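PDB 1VGW: 2-C-methyl-D-erythritol 4-phosphate cytidylyltransferase from Neisseria gonorrhoeae, which probably catalyses the transfer of a cytidylyl group from CTP to 2-C-methyl-D-erythritol 4-phosphate, a step of non-mevalonate isoprenoid biosynthesis. Local coordinates for residues L52-D65 with F71-T83. Numbering follows the deposited sequence.
Sequences LTVVVVSPEDTFAD and FPQVRVWKNGGQT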
ATOM      1  N   LEU B  52     -15.092  24.242   9.449  1.00 29.70           N
ATOM      2  CA  LEU B  52     -15.956  23.513  10.343  1.00 30.14           C
ATOM      3  C   LEU B  52     -15.635  22.006  10.216  1.00 32.24           C
ATOM      4  O   LEU B  52     -15.086  21.573   9.182  1.00 29.65           O
ATOM      5  CB  LEU B  52     -17.425  23.760   9.974  1.00 31.32           C
ATOM      6  CG  LEU B  52     -18.510  23.104  10.800  1.00 33.25           C
ATOM      7  CD1 LEU B  52     -18.776  23.864  12.104  1.00 39.32           C
ATOM      8  CD2 LEU B  52     -19.824  22.958  10.060  1.00 26.09           C
ATOM      9  N   THR B  53     -15.945  21.278  11.280  1.00 30.10           N
ATOM     10  CA  THR B  53     -15.727  19.832  11.334  1.00 28.14           C
ATOM     11  C   THR B  53     -16.932  19.174  11.985  1.00 28.81           C
ATOM     12  O   THR B  53     -17.480  19.661  12.982  1.00 28.02           O
ATOM     13  CB  THR B  53     -14.433  19.495  12.076  1.00 29.22           C
ATOM     14  OG1 THR B  53     -13.334  20.083  11.374  1.00 26.05           O
ATOM     15  CG2 THR B  53     -14.215  18.020  12.269  1.00 25.58           C
ATOM     16  N   VAL B  54     -17.474  18.155  11.323  1.00 27.89           N
ATOM     17  CA  VAL B  54     -18.621  17.429  11.838  1.00 29.16           C
ATOM     18  C   VAL B  54     -18.294  15.912  11.883  1.00 29.28           C
ATOM     19  O   VAL B  54     -17.560  15.471  11.003  1.00 28.44           O
ATOM     20  CB  VAL B  54     -19.866  17.606  10.965  1.00 30.58           C
ATOM     21  CG1 VAL B  54     -21.102  16.999  11.601  1.00 27.52           C
ATOM     22  CG2 VAL B  54     -20.128  19.110  10.701  1.00 34.02           C
ATOM     23  N   VAL B  55     -18.764  15.235  12.911  1.00 27.99           N
ATOM     24  CA  VAL B  55     -18.575  13.806  13.125  1.00 29.36           C
ATOM     25  C   VAL B  55     -19.968  13.189  13.278  1.00 28.04           C
ATOM     26  O   VAL B  55     -20.730  13.810  14.029  1.00 28.88           O
ATOM     27  CB  VAL B  55     -17.826  13.457  14.435  1.00 33.56           C
ATOM     28  CG1 VAL B  55     -17.570  11.929  14.444  1.00 31.76           C
ATOM     29  CG2 VAL B  55     -16.502  14.185  14.544  1.00 32.70           C
ATOM     30  N   VAL B  56     -20.296  12.167  12.524  1.00 28.01           N
ATOM     31  CA  VAL B  56     -21.629  11.572  12.666  1.00 31.04           C
ATOM     32  C   VAL B  56     -21.495  10.181  13.315  1.00 35.27           C
ATOM     33  O   VAL B  56     -20.800   9.307  12.778  1.00 34.91           O
ATOM     34  CB  VAL B  56     -22.358  11.416  11.332  1.00 30.30           C
ATOM     35  CG1 VAL B  56     -23.694  10.728  11.559  1.00 29.73           C
ATOM     36  CG2 VAL B  56     -22.569  12.757  10.633  1.00 31.25           C
ATOM     37  N   VAL B  57     -22.068  10.015  14.503  1.00 36.82           N
ATOM     38  CA  VAL B  57     -22.012   8.728  15.176  1.00 40.81           C
ATOM     39  C   VAL B  57     -23.397   8.088  15.300  1.00 44.89           C
ATOM     40  O   VAL B  57     -24.416   8.733  15.066  1.00 44.63           O
ATOM     41  CB  VAL B  57     -21.483   8.834  16.618  1.00 36.94           C
ATOM     42  CG1 VAL B  57     -20.043   9.265  16.671  1.00 29.26           C
ATOM     43  CG2 VAL B  57     -22.441   9.747  17.397  1.00 34.82           C
ATOM     44  N   SER B  58     -23.383   6.863  15.835  1.00 48.38           N
ATOM     45  CA  SER B  58     -24.657   6.142  16.057  1.00 52.06           C
ATOM     46  C   SER B  58     -25.292   6.717  17.314  1.00 54.23           C
ATOM     47  O   SER B  58     -24.574   7.228  18.178  1.00 52.99           O
ATOM     48  CB  SER B  58     -24.372   4.657  16.234  1.00 55.98           C
ATOM     49  OG  SER B  58     -24.332   4.285  17.606  1.00 53.96           O
ATOM     50  N   PRO B  59     -26.600   6.640  17.442  1.00 57.54           N
ATOM     51  CA  PRO B  59     -27.299   7.194  18.595  1.00 60.37           C
ATOM     52  C   PRO B  59     -27.006   6.419  19.858  1.00 62.44           C
ATOM     53  O   PRO B  59     -27.150   6.904  20.985  1.00 63.78           O
ATOM     54  CB  PRO B  59     -28.762   7.133  18.209  1.00 60.34           C
ATOM     55  CG  PRO B  59     -28.839   6.031  17.205  1.00 59.90           C
ATOM     56  CD  PRO B  59     -27.532   6.048  16.459  1.00 58.65           C
ATOM     57  N   GLU B  60     -26.533   5.179  19.701  1.00 63.94           N
ATOM     58  CA  GLU B  60     -26.161   4.360  20.836  1.00 65.02           C
ATOM     59  C   GLU B  60     -24.786   4.755  21.375  1.00 64.86           C
ATOM     60  O   GLU B  60     -24.534   4.609  22.572  1.00 65.13           O
ATOM     61  CB  GLU B  60     -26.151   2.878  20.465  1.00 68.63           C
ATOM     62  CG  GLU B  60     -27.519   2.232  20.468  1.00 74.35           C
ATOM     63  CD  GLU B  60     -28.350   2.556  19.246  1.00 79.51           C
ATOM     64  OE1 GLU B  60     -29.495   2.036  19.171  1.00 82.53           O
ATOM     65  OE2 GLU B  60     -27.895   3.309  18.356  1.00 79.00           O
ATOM     66  N   ASP B  61     -23.921   5.262  20.500  1.00 63.05           N
ATOM     67  CA  ASP B  61     -22.577   5.646  20.884  1.00 61.48           C
ATOM     68  C   ASP B  61     -22.577   6.576  22.094  1.00 60.62           C
ATOM     69  O   ASP B  61     -23.278   7.590  22.073  1.00 61.46           O
ATOM     70  CB  ASP B  61     -21.807   6.288  19.733  1.00 63.27           C
ATOM     71  CG  ASP B  61     -20.320   6.416  19.992  1.00 65.05           C
ATOM     72  OD1 ASP B  61     -19.567   6.719  19.033  1.00 63.70           O
ATOM     73  OD2 ASP B  61     -19.867   6.205  21.146  1.00 65.41           O
ATOM     74  N   THR B  62     -21.734   6.260  23.068  1.00 58.92           N
ATOM     75  CA  THR B  62     -21.593   7.017  24.289  1.00 58.75           C
ATOM     76  C   THR B  62     -20.255   7.714  24.416  1.00 59.14           C
ATOM     77  O   THR B  62     -20.246   8.922  24.765  1.00 59.72           O
ATOM     78  CB  THR B  62     -21.877   6.174  25.555  1.00 59.49           C
ATOM     79  OG1 THR B  62     -21.090   4.961  25.542  1.00 61.16           O
ATOM     80  CG2 THR B  62     -23.357   5.817  25.616  1.00 55.65           C
ATOM     81  N   PHE B  63     -19.161   7.112  23.935  1.00 58.51           N
ATOM     82  CA  PHE B  63     -17.840   7.727  24.043  1.00 60.04           C
ATOM     83  C   PHE B  63     -17.776   9.048  23.268  1.00 60.31           C
ATOM     84  O   PHE B  63     -16.964   9.909  23.620  1.00 60.15           O
ATOM     85  CB  PHE B  63     -16.682   6.828  23.671  1.00 61.97           C
ATOM     86  CG  PHE B  63     -15.300   7.376  23.922  1.00 63.76           C
ATOM     87  CD1 PHE B  63     -14.850   7.615  25.215  1.00 64.94           C
ATOM     88  CD2 PHE B  63     -14.426   7.637  22.880  1.00 62.60           C
ATOM     89  CE1 PHE B  63     -13.583   8.124  25.457  1.00 63.33           C
ATOM     90  CE2 PHE B  63     -13.164   8.148  23.114  1.00 62.86           C
ATOM     91  CZ  PHE B  63     -12.736   8.397  24.403  1.00 62.30           C
ATOM     92  N   ALA B  64     -18.670   9.202  22.306  1.00 60.08           N
ATOM     93  CA  ALA B  64     -18.834  10.380  21.499  1.00 60.00           C
ATOM     94  C   ALA B  64     -19.087  11.630  22.345  1.00 59.00           C
ATOM     95  O   ALA B  64     -18.514  12.675  22.021  1.00 57.99           O
ATOM     96  CB  ALA B  64     -19.933  10.170  20.468  1.00 61.86           C
ATOM     97  N   ASP B  65     -19.819  11.525  23.445  1.00 58.78           N
ATOM     98  CA  ASP B  65     -20.061  12.630  24.366  1.00 57.93           C
ATOM     99  C   ASP B  65     -18.734  13.161  24.910  1.00 56.78           C
ATOM    100  O   ASP B  65     -18.486  14.357  25.017  1.00 56.05           O
ATOM    101  CB  ASP B  65     -20.924  12.194  25.547  1.00 62.86           C
ATOM    102  CG  ASP B  65     -22.295  11.701  25.180  1.00 67.86           C
ATOM    103  OD1 ASP B  65     -22.476  11.128  24.083  1.00 70.96           O
ATOM    104  OD2 ASP B  65     -23.239  11.863  25.993  1.00 70.56           O
ATOM    105  N   PHE B  71     -13.495  18.871  22.081  1.00 37.75           N
ATOM    106  CA  PHE B  71     -13.591  19.712  20.888  1.00 37.73           C
ATOM    107  C   PHE B  71     -14.932  20.453  20.847  1.00 37.00           C
ATOM    108  O   PHE B  71     -15.918  20.078  20.186  1.00 36.11           O
ATOM    109  CB  PHE B  71     -13.406  18.835  19.628  1.00 33.37           C
ATOM    110  CG  PHE B  71     -12.014  18.277  19.477  1.00 31.94           C
ATOM    111  CD1 PHE B  71     -11.728  16.990  19.943  1.00 34.27           C
ATOM    112  CD2 PHE B  71     -10.987  19.007  18.954  1.00 31.87           C
ATOM    113  CE1 PHE B  71     -10.460  16.469  19.874  1.00 32.12           C
ATOM    114  CE2 PHE B  71      -9.707  18.494  18.874  1.00 32.32           C
ATOM    115  CZ  PHE B  71      -9.436  17.222  19.339  1.00 32.26           C
ATOM    116  N   PRO B  72     -15.037  21.542  21.621  1.00 34.86           N
ATOM    117  CA  PRO B  72     -16.263  22.302  21.732  1.00 34.09           C
ATOM    118  C   PRO B  72     -16.768  22.843  20.412  1.00 32.55           C
ATOM    119  O   PRO B  72     -17.985  22.841  20.145  1.00 31.05           O
ATOM    120  CB  PRO B  72     -15.958  23.354  22.785  1.00 32.89           C
ATOM    121  CG  PRO B  72     -14.481  23.505  22.755  1.00 34.19           C
ATOM    122  CD  PRO B  72     -13.942  22.137  22.409  1.00 33.94           C
ATOM    123  N   GLN B  73     -15.893  23.208  19.485  1.00 30.74           N
ATOM    124  CA  GLN B  73     -16.386  23.677  18.195  1.00 35.76           C
ATOM    125  C   GLN B  73     -16.769  22.583  17.221  1.00 36.54           C
ATOM    126  O   GLN B  73     -17.479  22.857  16.235  1.00 37.66           O
ATOM    127  CB  GLN B  73     -15.404  24.674  17.550  1.00 37.79           C
ATOM    128  CG  GLN B  73     -15.602  26.075  18.130  1.00 34.70           C
ATOM    129  CD  GLN B  73     -14.511  27.031  17.745  1.00 36.81           C
ATOM    130  OE1 GLN B  73     -13.399  26.647  17.386  1.00 40.55           O
ATOM    131  NE2 GLN B  73     -14.817  28.322  17.872  1.00 34.00           N
ATOM    132  N   VAL B  74     -16.323  21.345  17.418  1.00 35.47           N
ATOM    133  CA  VAL B  74     -16.717  20.252  16.524  1.00 33.45           C
ATOM    134  C   VAL B  74     -18.168  19.878  16.749  1.00 34.38           C
ATOM    135  O   VAL B  74     -18.695  19.901  17.856  1.00 33.22           O
ATOM    136  CB  VAL B  74     -15.806  19.035  16.796  1.00 30.03           C
ATOM    137  CG1 VAL B  74     -16.323  17.769  16.145  1.00 26.06           C
ATOM    138  CG2 VAL B  74     -14.400  19.346  16.378  1.00 25.56           C
ATOM    139  N   ARG B  75     -18.887  19.524  15.667  1.00 36.84           N
ATOM    140  CA  ARG B  75     -20.302  19.165  15.863  1.00 37.94           C
ATOM    141  C   ARG B  75     -20.484  17.664  15.867  1.00 39.91           C
ATOM    142  O   ARG B  75     -20.151  17.005  14.878  1.00 40.77           O
ATOM    143  CB  ARG B  75     -21.135  19.817  14.767  1.00 43.04           C
ATOM    144  CG  ARG B  75     -20.839  21.339  14.693  1.00 40.24           C
ATOM    145  CD  ARG B  75     -22.204  22.043  14.666  1.00 40.31           C
ATOM    146  NE  ARG B  75     -22.007  23.476  14.357  1.00 36.90           N
ATOM    147  CZ  ARG B  75     -22.992  24.335  14.594  1.00 34.84           C
ATOM    148  NH1 ARG B  75     -24.132  23.883  15.075  1.00 31.17           N
ATOM    149  NH2 ARG B  75     -22.832  25.613  14.320  1.00 35.47           N
ATOM    150  N   VAL B  76     -21.019  17.121  16.967  1.00 38.50           N
ATOM    151  CA  VAL B  76     -21.191  15.681  17.067  1.00 36.90           C
ATOM    152  C   VAL B  76     -22.647  15.349  16.829  1.00 38.14           C
ATOM    153  O   VAL B  76     -23.459  15.527  17.739  1.00 37.75           O
ATOM    154  CB  VAL B  76     -20.683  15.173  18.437  1.00 36.01           C
ATOM    155  CG1 VAL B  76     -21.159  13.753  18.719  1.00 35.83           C
ATOM    156  CG2 VAL B  76     -19.154  15.198  18.502  1.00 28.19           C
ATOM    157  N   TRP B  77     -23.000  14.860  15.639  1.00 38.81           N
ATOM    158  CA  TRP B  77     -24.409  14.540  15.360  1.00 40.80           C
ATOM    159  C   TRP B  77     -24.707  13.063  15.560  1.00 41.14           C
ATOM    160  O   TRP B  77     -23.898  12.189  15.207  1.00 39.76           O
ATOM    161  CB  TRP B  77     -24.764  14.941  13.912  1.00 41.89           C
ATOM    162  CG  TRP B  77     -24.789  16.427  13.677  1.00 44.73           C
ATOM    163  CD1 TRP B  77     -24.828  17.419  14.636  1.00 39.85           C
ATOM    164  CD2 TRP B  77     -24.834  17.078  12.400  1.00 42.81           C
ATOM    165  NE1 TRP B  77     -24.870  18.634  14.019  1.00 46.56           N
ATOM    166  CE2 TRP B  77     -24.883  18.468  12.651  1.00 44.62           C
ATOM    167  CE3 TRP B  77     -24.861  16.629  11.081  1.00 41.08           C
ATOM    168  CZ2 TRP B  77     -24.910  19.422  11.629  1.00 42.80           C
ATOM    169  CZ3 TRP B  77     -24.871  17.579  10.061  1.00 43.45           C
ATOM    170  CH2 TRP B  77     -24.905  18.957  10.338  1.00 40.84           C
ATOM    171  N   LYS B  78     -25.901  12.739  16.043  1.00 42.28           N
ATOM    172  CA  LYS B  78     -26.200  11.322  16.306  1.00 47.29           C
ATOM    173  C   LYS B  78     -27.236  10.750  15.374  1.00 48.09           C
ATOM    174  O   LYS B  78     -28.261  10.207  15.782  1.00 49.72           O
ATOM    175  CB  LYS B  78     -26.595  11.116  17.782  1.00 47.88           C
ATOM    176  CG  LYS B  78     -25.478  11.540  18.739  1.00 46.35           C
ATOM    177  CD  LYS B  78     -25.858  11.285  20.177  1.00 49.53           C
ATOM    178  CE  LYS B  78     -24.749  11.717  21.125  1.00 51.90           C
ATOM    179  NZ  LYS B  78     -25.218  11.679  22.533  1.00 56.79           N
ATOM    180  N   ASN B  79     -26.970  10.843  14.073  1.00 48.32           N
ATOM    181  CA  ASN B  79     -27.894  10.319  13.088  1.00 49.21           C
ATOM    182  C   ASN B  79     -27.133   9.439  12.098  1.00 49.14           C
ATOM    183  O   ASN B  79     -27.323   9.532  10.894  1.00 48.26           O
ATOM    184  CB  ASN B  79     -28.672  11.408  12.361  1.00 53.87           C
ATOM    185  CG  ASN B  79     -27.729  12.412  11.710  1.00 53.59           C
ATOM    186  OD1 ASN B  79     -27.060  13.137  12.433  1.00 53.08           O
ATOM    187  ND2 ASN B  79     -27.654  12.425  10.395  1.00 55.52           N
ATOM    188  N   GLY B  80     -26.313   8.576  12.682  1.00 48.99           N
ATOM    189  CA  GLY B  80     -25.559   7.597  11.917  1.00 50.98           C
ATOM    190  C   GLY B  80     -26.565   6.639  11.245  1.00 52.52           C
ATOM    191  O   GLY B  80     -27.721   6.589  11.656  1.00 51.97           O
ATOM    192  N   GLY B  81     -26.112   5.959  10.198  1.00 52.52           N
ATOM    193  CA  GLY B  81     -27.009   5.045   9.494  1.00 54.06           C
ATOM    194  C   GLY B  81     -26.655   3.599   9.883  1.00 55.98           C
ATOM    195  O   GLY B  81     -25.922   3.370  10.843  1.00 54.57           O
ATOM    196  N   GLN B  82     -27.186   2.672   9.088  1.00 55.83           N
ATOM    197  CA  GLN B  82     -26.909   1.262   9.320  1.00 57.51           C
ATOM    198  C   GLN B  82     -25.649   0.865   8.564  1.00 56.58           C
ATOM    199  O   GLN B  82     -25.134  -0.236   8.764  1.00 57.42           O
ATOM    200  CB  GLN B  82     -28.102   0.380   8.979  1.00 63.13           C
ATOM    201  CG  GLN B  82     -29.262   0.541   9.959  1.00 67.45           C
ATOM    202  CD  GLN B  82     -30.582   0.033   9.452  1.00 71.31           C
ATOM    203  OE1 GLN B  82     -31.483  -0.328  10.237  1.00 75.06           O
ATOM    204  NE2 GLN B  82     -30.769  -0.016   8.138  1.00 71.66           N
ATOM    205  N   THR B  83     -25.195   1.730   7.654  1.00 53.83           N
ATOM    206  CA  THR B  83     -23.979   1.558   6.903  1.00 50.58           C
ATOM    207  C   THR B  83     -23.266   2.916   6.696  1.00 49.49           C
ATOM    208  O   THR B  83     -23.884   3.964   6.821  1.00 48.45           O
ATOM    209  CB  THR B  83     -24.152   0.941   5.516  1.00 49.31           C
ATOM    210  OG1 THR B  83     -24.861   1.865   4.689  1.00 49.47           O
ATOM    211  CG2 THR B  83     -24.809  -0.419   5.536  1.00 47.65           C
TER
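Strands 52-56 and 75-77 pair in parallel, their axes 4.9 Å apart at closest approach and 23° from parallel, with V54 beside R75, V55 beside V76 and V56 beside W77. R75 N donates to T53 O and V55 N to R75 O. The ladder continues with W77 N to V55 O and V57 N to W77 O, the last 2.9 Å long. Just past the strands G80 N makes a weak bond to V57 O, which ties the loop after W77 to V57, the residue that follows strand 52-56.

On the face with R75 and W77, V54 CG1 makes a CH-pi contact over one face of the W77 six-membered ring, 3.9 Å from its centroid and offset toward the rim. V54 chi1 of -172° turns this methyl away from the backbone N and toward strand 75-77. L52 CD1 reaches the edge of the R75 guanidinium, 4.0 Å from NE. V56 CG1 rests against the backbone of G80, 3.6 Å from its N.

The other face holds V55 and V76. V55 CG2 meets V74 CG1 at 3.9 Å, and V76 CG1 touches A64 CB of helix 63-70. K78 runs extended beyond CG, its CG alongside V57 CG2. Its NZ forms a salt bridge with D65 OD1 at 3.2 Å, on the syn side but 33° out of the carboxylate plane. The bridge links the start of helix 63-70 to the loop after strand 75-77, at an exposed edge of the contact.

The contact joins the two strands of a beta-alpha-beta unit in the GT-A-like nucleotidyltransferase fold, with helix 63-70 as the crossover. Strand 52-56 lies between strands 75-77 and 7-12. Helix 84-98 packs on the face of V54, V56 and W77, where K94 makes a cation-pi contact with W77. Helix 36-45 meets T53 and V55 on the other face.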